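Local atomic coordinates of aminotransferase, class III (PDB entry 3I4J), a protein that probably transfers amino groups between substrates as a pyridoxal phosphate-dependent, class-III aminotransferase. Residues 82-87 against 312-317; 109-114 against 281-286; 216-221 against 226-231; 233-238 against 243-248. The protein carries 1 engineered substitution. All blocks are in the same frame, centred on the assembly; numbering follows the deposited sequence.

Contact 1: 82-87 against 312-317; sequences ARFVGL and IVERED
Phe84 supplies one whole side of this small interface, and Val313 and Glu314 supply the other. The ring reaches across with its far end: CZ of Phe84 meets methyl CG1 of Val313 at 3.7 Å, the two side chains running at roughly a right angle. Nearer its root, the same ring is flanked by the extended Glu314 side chain, which passes it in the opposite direction; Glu314 CG is 3.8 Å from Phe84 CD1, and Glu314 OE2 is 3.5 Å from that carbon. Ring and carboxylate planes are 76° apart, so this is not a stack but a steeply tilted contact between a carboxylate oxygen and ring carbons. Phe84 carries CG anti to its backbone nitrogen (chi1 172°), which sends the ring out from its own helix toward helix 300-315. The carboxylate has its strong polar partner elsewhere, because Glu314 OE1 forms a salt bridge with Arg80, one turn before Phe84 on helix 72-84. Apolar and ionic links thus join the same two helices. Both helices finish here: Gly86 and Asp317, each with positive phi, end them in Schellman motifs, and Asp317 also N-caps the following helix through Gly320 N. The arrangement is a meeting of two Schellman-terminated helix C-termini, the second turning directly into helix 318-339.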
loop_
_atom_site.group_PDB
_atom_site.type_symbol
_atom_site.label_atom_id
_atom_site.label_comp_id
_atom_site.label_asym_id
_atom_site.label_seq_id
_atom_site.Cartn_x
_atom_site.Cartn_y
_atom_site.Cartn_z
ATOM N N ALA C 82 6.093 19.853 3.952
ATOM C CA ALA C 82 7.087 20.153 4.975
ATOM C C ALA C 82 6.789 21.486 5.653
ATOM O O ALA C 82 6.848 21.592 6.878
ATOM C CB ALA C 82 8.482 20.184 4.359
ATOM N N ARG C 83 6.461 22.498 4.854
ATOM C CA ARG C 83 6.161 23.822 5.393
ATOM C C ARG C 83 4.865 23.852 6.203
ATOM O O ARG C 83 4.801 24.479 7.261
ATOM C CB ARG C 83 6.102 24.856 4.259
ATOM C CG ARG C 83 7.464 25.153 3.635
ATOM C CD ARG C 83 7.410 26.331 2.662
ATOM N NE ARG C 83 6.752 26.015 1.394
ATOM C CZ ARG C 83 7.303 25.300 0.415
ATOM N NH1 ARG C 83 8.533 24.812 0.547
ATOM N NH2 ARG C 83 6.629 25.085 -0.709
ATOM N N PHE C 84 3.834 23.168 5.712
ATOM C CA PHE C 84 2.557 23.137 6.413
ATOM C C PHE C 84 2.685 22.601 7.836
ATOM O O PHE C 84 2.172 23.206 8.782
ATOM C CB PHE C 84 1.537 22.274 5.658
ATOM C CG PHE C 84 0.260 22.044 6.424
ATOM C CD1 PHE C 84 -0.589 23.107 6.724
ATOM C CD2 PHE C 84 -0.066 20.772 6.892
ATOM C CE1 PHE C 84 -1.740 22.907 7.481
ATOM C CE2 PHE C 84 -1.214 20.561 7.651
ATOM C CZ PHE C 84 -2.055 21.628 7.949
ATOM N N VAL C 85 3.377 21.477 7.990
ATOM C CA VAL C 85 3.515 20.867 9.310
ATOM C C VAL C 85 4.564 21.500 10.211
ATOM O O VAL C 85 4.804 21.015 11.314
ATOM C CB VAL C 85 3.796 19.351 9.204
ATOM C CG1 VAL C 85 2.691 18.686 8.396
ATOM C CG2 VAL C 85 5.149 19.100 8.555
ATOM N N GLY C 86 5.189 22.574 9.745
ATOM C CA GLY C 86 6.186 23.249 10.563
ATOM C C GLY C 86 7.538 22.567 10.619
ATOM O O GLY C 86 8.286 22.733 11.587
ATOM N N LEU C 87 7.851 21.794 9.581
ATOM C CA LEU C 87 9.130 21.091 9.474
ATOM C C LEU C 87 9.663 21.412 8.078
ATOM O O LEU C 87 9.983 20.513 7.304
ATOM C CB LEU C 87 8.915 19.578 9.614
ATOM C CG LEU C 87 8.221 19.104 10.897
ATOM C CD1 LEU C 87 7.996 17.596 10.837
ATOM C CD2 LEU C 87 9.084 19.464 12.109
ATOM N N ILE C 312 -6.711 22.520 0.135
ATOM C CA ILE C 312 -8.000 22.658 0.798
ATOM C C ILE C 312 -7.859 22.812 2.313
ATOM O O ILE C 312 -8.503 23.672 2.923
ATOM C CB ILE C 312 -8.884 21.439 0.472
ATOM C CG1 ILE C 312 -9.198 21.432 -1.027
ATOM C CG2 ILE C 312 -10.160 21.467 1.300
ATOM C CD1 ILE C 312 -9.895 20.173 -1.515
ATOM N N VAL C 313 -7.016 21.977 2.912
ATOM C CA VAL C 313 -6.782 22.023 4.350
ATOM C C VAL C 313 -6.306 23.414 4.766
ATOM O O VAL C 313 -6.735 23.947 5.789
ATOM C CB VAL C 313 -5.733 20.959 4.763
ATOM C CG1 VAL C 313 -5.298 21.165 6.213
ATOM C CG2 VAL C 313 -6.321 19.560 4.579
ATOM N N GLU C 314 -5.425 24.003 3.962
ATOM C CA GLU C 314 -4.901 25.333 4.256
ATOM C C GLU C 314 -5.913 26.433 3.925
ATOM O O GLU C 314 -6.188 27.307 4.751
ATOM C CB GLU C 314 -3.601 25.573 3.479
ATOM C CG GLU C 314 -2.498 24.581 3.810
ATOM C CD GLU C 314 -1.189 24.891 3.107
ATOM O OE1 GLU C 314 -1.200 25.098 1.874
ATOM O OE2 GLU C 314 -0.146 24.913 3.787
ATOM N N ARG C 315 -6.475 26.384 2.723
ATOM C CA ARG C 315 -7.440 27.397 2.304
ATOM C C ARG C 315 -8.660 27.487 3.221
ATOM O O ARG C 315 -9.127 28.586 3.526
ATOM C CB ARG C 315 -7.895 27.128 0.867
ATOM C CG ARG C 315 -8.813 28.203 0.301
ATOM C CD ARG C 315 -9.166 27.919 -1.152
ATOM N NE ARG C 315 -10.091 26.802 -1.283
ATOM C CZ ARG C 315 -9.857 25.713 -2.008
ATOM N NH1 ARG C 315 -8.720 25.584 -2.676
ATOM N NH2 ARG C 315 -10.765 24.753 -2.065
ATOM N N GLU C 316 -9.173 26.341 3.659
ATOM C CA GLU C 316 -10.341 26.322 4.537
ATOM C C GLU C 316 -9.965 26.335 6.020
ATOM O O GLU C 316 -10.843 26.317 6.880
ATOM C CB GLU C 316 -11.215 25.092 4.241
ATOM C CG GLU C 316 -11.687 24.996 2.793
ATOM C CD GLU C 316 -12.687 23.871 2.549
ATOM O OE1 GLU C 316 -12.843 22.989 3.421
ATOM O OE2 GLU C 316 -13.316 23.866 1.470
ATOM N N ASP C 317 -8.666 26.383 6.307
ATOM C CA ASP C 317 -8.162 26.379 7.681
ATOM C C ASP C 317 -8.867 25.290 8.479
ATOM O O ASP C 317 -9.478 25.541 9.520
ATOM C CB ASP C 317 -8.375 27.746 8.350
ATOM C CG ASP C 317 -7.776 27.812 9.750
ATOM O OD1 ASP C 317 -6.801 27.076 10.019
ATOM O OD2 ASP C 317 -8.266 28.614 10.582
#

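Contact 2: 109-114 against 281-286; sequences ARQYHV and ETVMGG
Gln111 lays its terminal amide against a methyl group of Val283. CG2 of Val283 stands over one face of that amide, 3.1 Å from Gln111 NE2 and 3.3 Å from Gln111 CD, so the fit is very close. Two torsions place the amide there: Gln111 holds CG opposite its backbone nitrogen (chi1 -177°) and stays extended at chi2 (172°), which carries the group straight out from helix 98-115. Its side chain runs at about a right angle to that of Val283. The nitrogen is not left to the methyl alone, since Gln111 NE2 hydrogen-bonds Glu115 OE2 one turn further along the same helix, a bond that fixes how the amide is rotated. With an alanine in place of Gln111, Glu115 would probably lose this amide donor and a gap would open beside the Val283 methyl.

One residue on, Tyr112 offers the side of its ring that carries CD1 and CE1 to Thr282. The hydroxyl OG1 of Thr282 lies 3.5 Å from Tyr112 CE1, and Thr282 CB is 3.7 Å from Tyr112 CD1. Methyl CG2 of Thr282 leans the other way along the ring, coming 3.6 Å from the backbone O of Tyr112. The threonine hydroxyl is spoken for by Gln278 O within its own helix, while Val283 also packs on Phe5 of the second subunit. Chemically, then, helices 98-115 and 277-284 meet here through van der Waals contact, with Gln111 NE2 and Thr282 OG1 each bonded within their own helix.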
loop_
_atom_site.group_PDB
_atom_site.type_symbol
_atom_site.label_atom_id
_atom_site.label_comp_id
_atom_site.label_asym_id
_atom_site.label_seq_id
_atom_site.Cartn_x
_atom_site.Cartn_y
_atom_site.Cartn_z
ATOM N N ALA C 109 15.616 4.709 11.483
ATOM C CA ALA C 109 16.186 4.936 12.807
ATOM C C ALA C 109 17.359 3.991 13.024
ATOM O O ALA C 109 18.403 4.393 13.535
ATOM C CB ALA C 109 15.130 4.723 13.884
ATOM N N ARG C 110 17.187 2.732 12.629
ATOM C CA ARG C 110 18.246 1.739 12.776
ATOM C C ARG C 110 19.431 2.082 11.876
ATOM O O ARG C 110 20.574 2.109 12.335
ATOM C CB ARG C 110 17.706 0.341 12.444
ATOM C CG ARG C 110 18.765 -0.763 12.303
ATOM C CD ARG C 110 19.605 -0.975 13.560
ATOM N NE ARG C 110 20.596 -2.040 13.366
ATOM C CZ ARG C 110 21.608 -2.284 14.197
ATOM N NH1 ARG C 110 21.772 -1.545 15.286
ATOM N NH2 ARG C 110 22.464 -3.265 13.939
ATOM N N GLN C 111 19.164 2.356 10.602
ATOM C CA GLN C 111 20.243 2.694 9.677
ATOM C C GLN C 111 21.032 3.922 10.120
ATOM O O GLN C 111 22.251 3.971 9.971
ATOM C CB GLN C 111 19.706 2.940 8.265
ATOM C CG GLN C 111 20.826 3.224 7.270
ATOM C CD GLN C 111 20.350 3.293 5.836
ATOM O OE1 GLN C 111 19.182 3.035 5.542
ATOM N NE2 GLN C 111 21.260 3.640 4.930
ATOM N N TYR C 112 20.332 4.914 10.654
ATOM C CA TYR C 112 20.970 6.142 11.118
ATOM C C TYR C 112 22.144 5.846 12.058
ATOM O O TYR C 112 23.249 6.355 11.868
ATOM C CB TYR C 112 19.939 7.015 11.836
ATOM C CG TYR C 112 20.500 8.267 12.479
ATOM C CD1 TYR C 112 20.826 9.385 11.712
ATOM C CD2 TYR C 112 20.689 8.336 13.861
ATOM C CE1 TYR C 112 21.329 10.547 12.305
ATOM C CE2 TYR C 112 21.190 9.491 14.466
ATOM C CZ TYR C 112 21.506 10.591 13.681
ATOM O OH TYR C 112 21.988 11.741 14.269
ATOM N N HIS C 113 21.903 5.021 13.070
ATOM C CA HIS C 113 22.950 4.689 14.029
ATOM C C HIS C 113 24.045 3.805 13.453
ATOM O O HIS C 113 25.214 3.927 13.829
ATOM C CB HIS C 113 22.319 4.054 15.266
ATOM C CG HIS C 113 21.459 5.009 16.030
ATOM N ND1 HIS C 113 20.130 4.768 16.301
ATOM C CD2 HIS C 113 21.724 6.247 16.510
ATOM C CE1 HIS C 113 19.612 5.818 16.913
ATOM N NE2 HIS C 113 20.558 6.730 17.052
ATOM N N VAL C 114 23.674 2.918 12.537
ATOM C CA VAL C 114 24.654 2.043 11.909
ATOM C C VAL C 114 25.624 2.863 11.055
ATOM O O VAL C 114 26.834 2.612 11.055
ATOM C CB VAL C 114 23.963 0.979 11.023
ATOM C CG1 VAL C 114 24.991 0.300 10.123
ATOM C CG2 VAL C 114 23.277 -0.060 11.906
ATOM N N GLU C 281 20.677 13.170 5.587
ATOM C CA GLU C 281 22.066 13.284 5.143
ATOM C C GLU C 281 22.937 12.114 5.601
ATOM O O GLU C 281 23.853 11.698 4.890
ATOM C CB GLU C 281 22.666 14.599 5.643
ATOM C CG GLU C 281 22.003 15.841 5.076
ATOM C CD GLU C 281 22.470 17.110 5.767
ATOM O OE1 GLU C 281 23.694 17.247 5.988
ATOM O OE2 GLU C 281 21.618 17.971 6.079
ATOM N N THR C 282 22.657 11.584 6.787
ATOM C CA THR C 282 23.419 10.458 7.319
ATOM C C THR C 282 23.188 9.198 6.489
ATOM O O THR C 282 24.125 8.458 6.181
ATOM C CB THR C 282 23.027 10.167 8.787
ATOM O OG1 THR C 282 23.438 11.264 9.612
ATOM C CG2 THR C 282 23.680 8.887 9.286
ATOM N N VAL C 283 21.934 8.962 6.120
ATOM C CA VAL C 283 21.597 7.788 5.328
ATOM C C VAL C 283 22.049 7.936 3.871
ATOM O O VAL C 283 22.441 6.955 3.240
ATOM C CB VAL C 283 20.068 7.488 5.397
ATOM C CG1 VAL C 283 19.273 8.682 4.925
ATOM C CG2 VAL C 283 19.737 6.274 4.555
ATOM N N MET C 284 22.010 9.156 3.338
ATOM C CA MET C 284 22.441 9.379 1.957
ATOM C C MET C 284 23.943 9.143 1.829
ATOM O O MET C 284 24.425 8.697 0.787
ATOM C CB MET C 284 22.100 10.799 1.496
ATOM C CG MET C 284 20.619 11.030 1.211
ATOM S SD MET C 284 19.928 9.938 -0.081
ATOM C CE MET C 284 19.122 8.688 0.932
ATOM N N GLY C 285 24.680 9.442 2.896
ATOM C CA GLY C 285 26.116 9.236 2.881
ATOM C C GLY C 285 26.444 7.756 2.960
ATOM O O GLY C 285 25.577 6.935 3.272
ATOM N N GLY C 286 27.695 7.410 2.678
ATOM C CA GLY C 286 28.101 6.017 2.724
ATOM C C GLY C 286 27.121 5.099 2.018
ATOM O O GLY C 286 26.768 4.038 2.532
#

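Contact 3: 216-221 against 226-231; sequences RVRDIC and IIFIAD
Phe228 has its ring overlapped by the Val217 side chain: CG1 of Val217 sits 4.1 Å from the ring centroid and 16° off the normal, a CH-pi contact over one face. At the ring's edge, in its plane, lies Arg218 NH1, 3.8 Å from Phe228 CD2. The guanidinium turns one of its own faces to Phe228 CB, and its plane stands 83° from the ring. The bends at chi2 and chi3 fold the arginine chain back to this place, and its polar atoms are held from outside: NH2 by salt bridges to Asp255 and Asp222, NH1 by Thr253 O. Asp255 OD2 also accepts the backbone NH of Phe228, so one carboxylate positions both neighbours. A leucine in place of Arg218 would probably leave Asp255 and Asp222 without their cationic mate and uncover the ring edge. On the same side of the ring as Val217, Cys221 SG approaches obliquely, 5.0 Å from the Phe228 centroid, in a sulfur-aromatic contact, and touches Ile226 CD1 at 3.7 Å. The backbones join where the turn closes, Ile226 N donating to Cys221 O over 3.1 Å. The axes of helical segment 216-221 and strand 227-231 have N-to-C directions 148° apart, roughly antiparallel. This is the returning half of a beta-alpha-beta crossover, in which helix 213-224 links the neighbouring parallel strands 191-196 and 227-231 of the large mixed sheet.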
loop_
_atom_site.group_PDB
_atom_site.type_symbol
_atom_site.label_atom_id
_atom_site.label_comp_id
_atom_site.label_asym_id
_atom_site.label_seq_id
_atom_site.Cartn_x
_atom_site.Cartn_y
_atom_site.Cartn_z
ATOM N N ARG C 216 9.461 17.109 27.690
ATOM C CA ARG C 216 10.423 16.317 28.451
ATOM C C ARG C 216 10.910 15.119 27.636
ATOM O O ARG C 216 12.094 14.785 27.672
ATOM C CB ARG C 216 9.805 15.859 29.782
ATOM C CG ARG C 216 10.729 15.000 30.661
ATOM C CD ARG C 216 12.060 15.692 30.961
ATOM N NE ARG C 216 11.863 17.006 31.562
ATOM C CZ ARG C 216 11.513 17.212 32.831
ATOM N NH1 ARG C 216 11.328 16.186 33.655
ATOM N NH2 ARG C 216 11.324 18.450 33.272
ATOM N N VAL C 217 10.010 14.475 26.894
ATOM C CA VAL C 217 10.409 13.346 26.053
ATOM C C VAL C 217 11.456 13.802 25.029
ATOM O O VAL C 217 12.469 13.135 24.827
ATOM C CB VAL C 217 9.196 12.748 25.287
ATOM C CG1 VAL C 217 9.682 11.809 24.176
ATOM C CG2 VAL C 217 8.303 11.985 26.250
ATOM N N ARG C 218 11.201 14.937 24.386
ATOM C CA ARG C 218 12.123 15.483 23.388
ATOM C C ARG C 218 13.516 15.668 23.995
ATOM O O ARG C 218 14.524 15.275 23.403
ATOM C CB ARG C 218 11.596 16.826 22.872
ATOM C CG ARG C 218 12.547 17.599 21.953
ATOM C CD ARG C 218 12.699 16.945 20.587
ATOM N NE ARG C 218 13.711 15.898 20.566
ATOM C CZ ARG C 218 13.985 15.146 19.503
ATOM N NH1 ARG C 218 13.311 15.326 18.372
ATOM N NH2 ARG C 218 14.934 14.224 19.564
ATOM N N ASP C 219 13.557 16.261 25.183
ATOM C CA ASP C 219 14.815 16.508 25.879
ATOM C C ASP C 219 15.519 15.219 26.285
ATOM O O ASP C 219 16.727 15.085 26.107
ATOM C CB ASP C 219 14.577 17.389 27.109
ATOM C CG ASP C 219 14.194 18.812 26.743
ATOM O OD1 ASP C 219 14.435 19.221 25.588
ATOM O OD2 ASP C 219 13.661 19.531 27.617
ATOM N N ILE C 220 14.772 14.266 26.832
ATOM C CA ILE C 220 15.366 12.996 27.225
ATOM C C ILE C 220 15.963 12.296 26.000
ATOM O O ILE C 220 17.043 11.705 26.074
ATOM C CB ILE C 220 14.313 12.070 27.889
ATOM C CG1 ILE C 220 13.896 12.650 29.239
ATOM C CG2 ILE C 220 14.876 10.667 28.072
ATOM C CD1 ILE C 220 15.032 12.765 30.211
ATOM N N CYS C 221 15.260 12.367 24.873
ATOM C CA CYS C 221 15.742 11.743 23.647
ATOM C C CYS C 221 17.029 12.414 23.175
ATOM O O CYS C 221 17.964 11.739 22.740
ATOM C CB CYS C 221 14.670 11.807 22.547
ATOM S SG CYS C 221 13.286 10.631 22.791
ATOM N N ILE C 226 18.916 9.280 21.062
ATOM C CA ILE C 226 18.024 8.379 20.328
ATOM C C ILE C 226 17.074 9.151 19.413
ATOM O O ILE C 226 16.795 10.329 19.633
ATOM C CB ILE C 226 17.196 7.477 21.285
ATOM C CG1 ILE C 226 16.236 8.325 22.130
ATOM C CG2 ILE C 226 18.149 6.656 22.159
ATOM C CD1 ILE C 226 15.255 7.509 22.972
ATOM N N ILE C 227 16.595 8.480 18.371
ATOM C CA ILE C 227 15.686 9.090 17.408
ATOM C C ILE C 227 14.260 9.122 17.952
ATOM O O ILE C 227 13.731 8.096 18.378
ATOM C CB ILE C 227 15.687 8.295 16.072
ATOM C CG1 ILE C 227 17.066 8.384 15.404
ATOM C CG2 ILE C 227 14.608 8.827 15.139
ATOM C CD1 ILE C 227 17.435 9.774 14.934
ATOM N N PHE C 228 13.647 10.301 17.943
ATOM C CA PHE C 228 12.277 10.453 18.415
ATOM C C PHE C 228 11.357 10.393 17.192
ATOM O O PHE C 228 11.409 11.249 16.299
ATOM C CB PHE C 228 12.132 11.785 19.166
ATOM C CG PHE C 228 10.732 12.091 19.638
ATOM C CD1 PHE C 228 9.797 11.079 19.856
ATOM C CD2 PHE C 228 10.366 13.406 19.912
ATOM C CE1 PHE C 228 8.521 11.380 20.339
ATOM C CE2 PHE C 228 9.097 13.715 20.395
ATOM C CZ PHE C 228 8.172 12.700 20.610
ATOM N N ILE C 229 10.541 9.344 17.140
ATOM C CA ILE C 229 9.620 9.152 16.026
ATOM C C ILE C 229 8.200 9.441 16.487
ATOM O O ILE C 229 7.729 8.841 17.445
ATOM C CB ILE C 229 9.664 7.693 15.503
ATOM C CG1 ILE C 229 11.096 7.315 15.108
ATOM C CG2 ILE C 229 8.736 7.545 14.302
ATOM C CD1 ILE C 229 11.286 5.829 14.807
ATOM N N ALA C 230 7.528 10.370 15.815
ATOM C CA ALA C 230 6.151 10.694 16.155
ATOM C C ALA C 230 5.244 9.996 15.147
ATOM O O ALA C 230 5.306 10.279 13.948
ATOM C CB ALA C 230 5.920 12.194 16.102
ATOM N N ASP C 231 4.425 9.073 15.640
ATOM C CA ASP C 231 3.494 8.346 14.784
ATOM C C ASP C 231 2.233 9.194 14.696
ATOM O O ASP C 231 1.380 9.161 15.591
ATOM C CB ASP C 231 3.171 6.973 15.387
ATOM C CG ASP C 231 2.211 6.169 14.523
ATOM O OD1 ASP C 231 1.591 6.757 13.620
ATOM O OD2 ASP C 231 2.064 4.953 14.759
#

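Contact 4: 233-238 against 243-248; sequences VMSGMG and PLALSR
The flat groups that meet here are peptide units, above all the one joining Pro243 to Leu244. Its carbonyl oxygen, Pro243 O, is approached at 2.8 Å by Met237 N. Gly238 N lies 3.3 Å from Pro243 O; both hydrogen bonds are weak, the first strongly bent at 116°. The two nitrogens lie to one side of that peptide plane, while Met237 CE, 3.8 Å from Pro243 O, lies to the other, so a single oxygen takes two weak amide bonds, with a methyl across the plane from them. A second peptide, Ser235 to Gly236, has Ala245 CB off one face, 3.7 Å from Ser235 O. The same methyl is 3.8 Å from Ser235 CB. Met237 is bent at chi2 and chi3 (-49° and 99°), which folds its chain back although CB starts away from the partner; CE then rests 3.6 Å from Leu244 CD2, the two side chains side by side and pointing the same way. Glu232 ties the loop ends further: its OE1 is shared by Ser235 OG and Ala245 N, and its OE2 takes Leu246 N. The whole contact is a folded connection between strands 227-231 and 256-259. Met237 and Leu244 lean on Leu259 of the latter strand, Leu246 packs on Phe228 and Ala230 of the former, and Leu81 and Phe84 of helix 72-84 cover Met237 and Pro243 respectively.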
loop_
_atom_site.group_PDB
_atom_site.type_symbol
_atom_site.label_atom_id
_atom_site.label_comp_id
_atom_site.label_asym_id
_atom_site.label_seq_id
_atom_site.Cartn_x
_atom_site.Cartn_y
_atom_site.Cartn_z
ATOM N N VAL C 233 0.143 9.021 12.052
ATOM C CA VAL C 233 -0.696 8.447 11.003
ATOM C C VAL C 233 -2.169 8.790 11.211
ATOM O O VAL C 233 -2.897 9.027 10.250
ATOM C CB VAL C 233 -0.517 6.911 10.915
ATOM C CG1 VAL C 233 -1.494 6.325 9.907
ATOM C CG2 VAL C 233 0.913 6.587 10.490
ATOM N N MET C 234 -2.610 8.834 12.462
ATOM C CA MET C 234 -4.002 9.159 12.736
ATOM C C MET C 234 -4.209 10.565 13.289
ATOM O O MET C 234 -5.213 11.212 12.989
ATOM C CB MET C 234 -4.595 8.153 13.719
ATOM C CG MET C 234 -6.068 8.373 13.987
ATOM S SD MET C 234 -6.748 7.135 15.108
ATOM C CE MET C 234 -6.253 5.610 14.218
ATOM N N SER C 235 -3.249 11.037 14.078
ATOM C CA SER C 235 -3.341 12.346 14.721
ATOM C C SER C 235 -2.858 13.541 13.914
ATOM O O SER C 235 -3.067 14.688 14.324
ATOM C CB SER C 235 -2.560 12.323 16.034
ATOM O OG SER C 235 -1.172 12.154 15.777
ATOM N N GLY C 236 -2.209 13.285 12.782
ATOM C CA GLY C 236 -1.681 14.376 11.984
ATOM C C GLY C 236 -2.610 15.062 10.999
ATOM O O GLY C 236 -3.797 14.751 10.899
ATOM N N MET C 237 -2.036 16.027 10.286
ATOM C CA MET C 237 -2.715 16.812 9.263
ATOM C C MET C 237 -3.973 17.567 9.698
ATOM O O MET C 237 -4.977 17.583 8.983
ATOM C CB MET C 237 -3.012 15.927 8.042
ATOM C CG MET C 237 -1.753 15.283 7.417
ATOM S SD MET C 237 -0.346 16.415 7.090
ATOM C CE MET C 237 0.657 16.077 8.498
ATOM N N GLY C 238 -3.901 18.202 10.868
ATOM C CA GLY C 238 -5.017 18.987 11.371
ATOM C C GLY C 238 -6.042 18.272 12.228
ATOM O O GLY C 238 -6.834 18.915 12.918
ATOM N N PRO C 243 -1.280 21.260 12.832
ATOM C CA PRO C 243 -0.747 20.562 11.652
ATOM C C PRO C 243 -0.299 19.156 12.050
ATOM O O PRO C 243 -0.635 18.176 11.389
ATOM C CB PRO C 243 0.403 21.457 11.215
ATOM C CG PRO C 243 -0.133 22.833 11.548
ATOM C CD PRO C 243 -0.722 22.624 12.933
ATOM N N LEU C 244 0.482 19.079 13.125
ATOM C CA LEU C 244 0.918 17.801 13.684
ATOM C C LEU C 244 0.511 17.911 15.151
ATOM O O LEU C 244 0.718 18.952 15.779
ATOM C CB LEU C 244 2.435 17.612 13.563
ATOM C CG LEU C 244 2.989 17.362 12.156
ATOM C CD1 LEU C 244 4.506 17.322 12.203
ATOM C CD2 LEU C 244 2.435 16.047 11.608
ATOM N N ALA C 245 -0.084 16.853 15.693
ATOM C CA ALA C 245 -0.540 16.872 17.082
ATOM C C ALA C 245 0.579 17.121 18.081
ATOM O O ALA C 245 0.362 17.750 19.121
ATOM C CB ALA C 245 -1.248 15.557 17.418
ATOM N N LEU C 246 1.773 16.626 17.772
ATOM C CA LEU C 246 2.918 16.783 18.669
ATOM C C LEU C 246 3.210 18.243 18.992
ATOM O O LEU C 246 3.628 18.568 20.107
ATOM C CB LEU C 246 4.166 16.143 18.053
ATOM C CG LEU C 246 5.410 16.077 18.948
ATOM C CD1 LEU C 246 5.097 15.228 20.176
ATOM C CD2 LEU C 246 6.591 15.484 18.181
ATOM N N SER C 247 2.986 19.114 18.012
ATOM C CA SER C 247 3.234 20.550 18.159
ATOM C C SER C 247 2.390 21.224 19.232
ATOM O O SER C 247 2.720 22.323 19.683
ATOM C CB SER C 247 3.002 21.264 16.824
ATOM O OG SER C 247 3.900 20.785 15.840
ATOM N N ARG C 248 1.296 20.588 19.635
ATOM C CA ARG C 248 0.443 21.172 20.665
ATOM C C ARG C 248 1.227 21.288 21.967
ATOM O O ARG C 248 0.880 22.075 22.850
ATOM C CB ARG C 248 -0.812 20.322 20.874
ATOM C CG ARG C 248 -1.771 20.348 19.688
ATOM C CD ARG C 248 -3.005 19.502 19.965
ATOM N NE ARG C 248 -3.783 20.034 21.081
ATOM C CZ ARG C 248 -4.795 20.889 20.960
ATOM N NH1 ARG C 248 -5.175 21.315 19.763
ATOM N NH2 ARG C 248 -5.425 21.326 22.046
#

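From the N terminus, helix 72-84 opens contact 1, whose partner at 312-317 arrives only at the end of helix 300-315, so this widest loop encloses the other three contacts. Contact 2 opens next on helix 98-115 and closes at 281-286; within its span, contacts 3 and 4 follow in series, each a short local closure. None cross. In space, Tyr112 and Ala109 of contact 2 pack on Ile227 and Ile229, joining helix 98-115 to strand 227-231. Contacts 3 and 4 touch through Leu246, and Val85 of segment 82-87 packs on Met237 and Leu244, continuing the chain of contacts to helix 72-84.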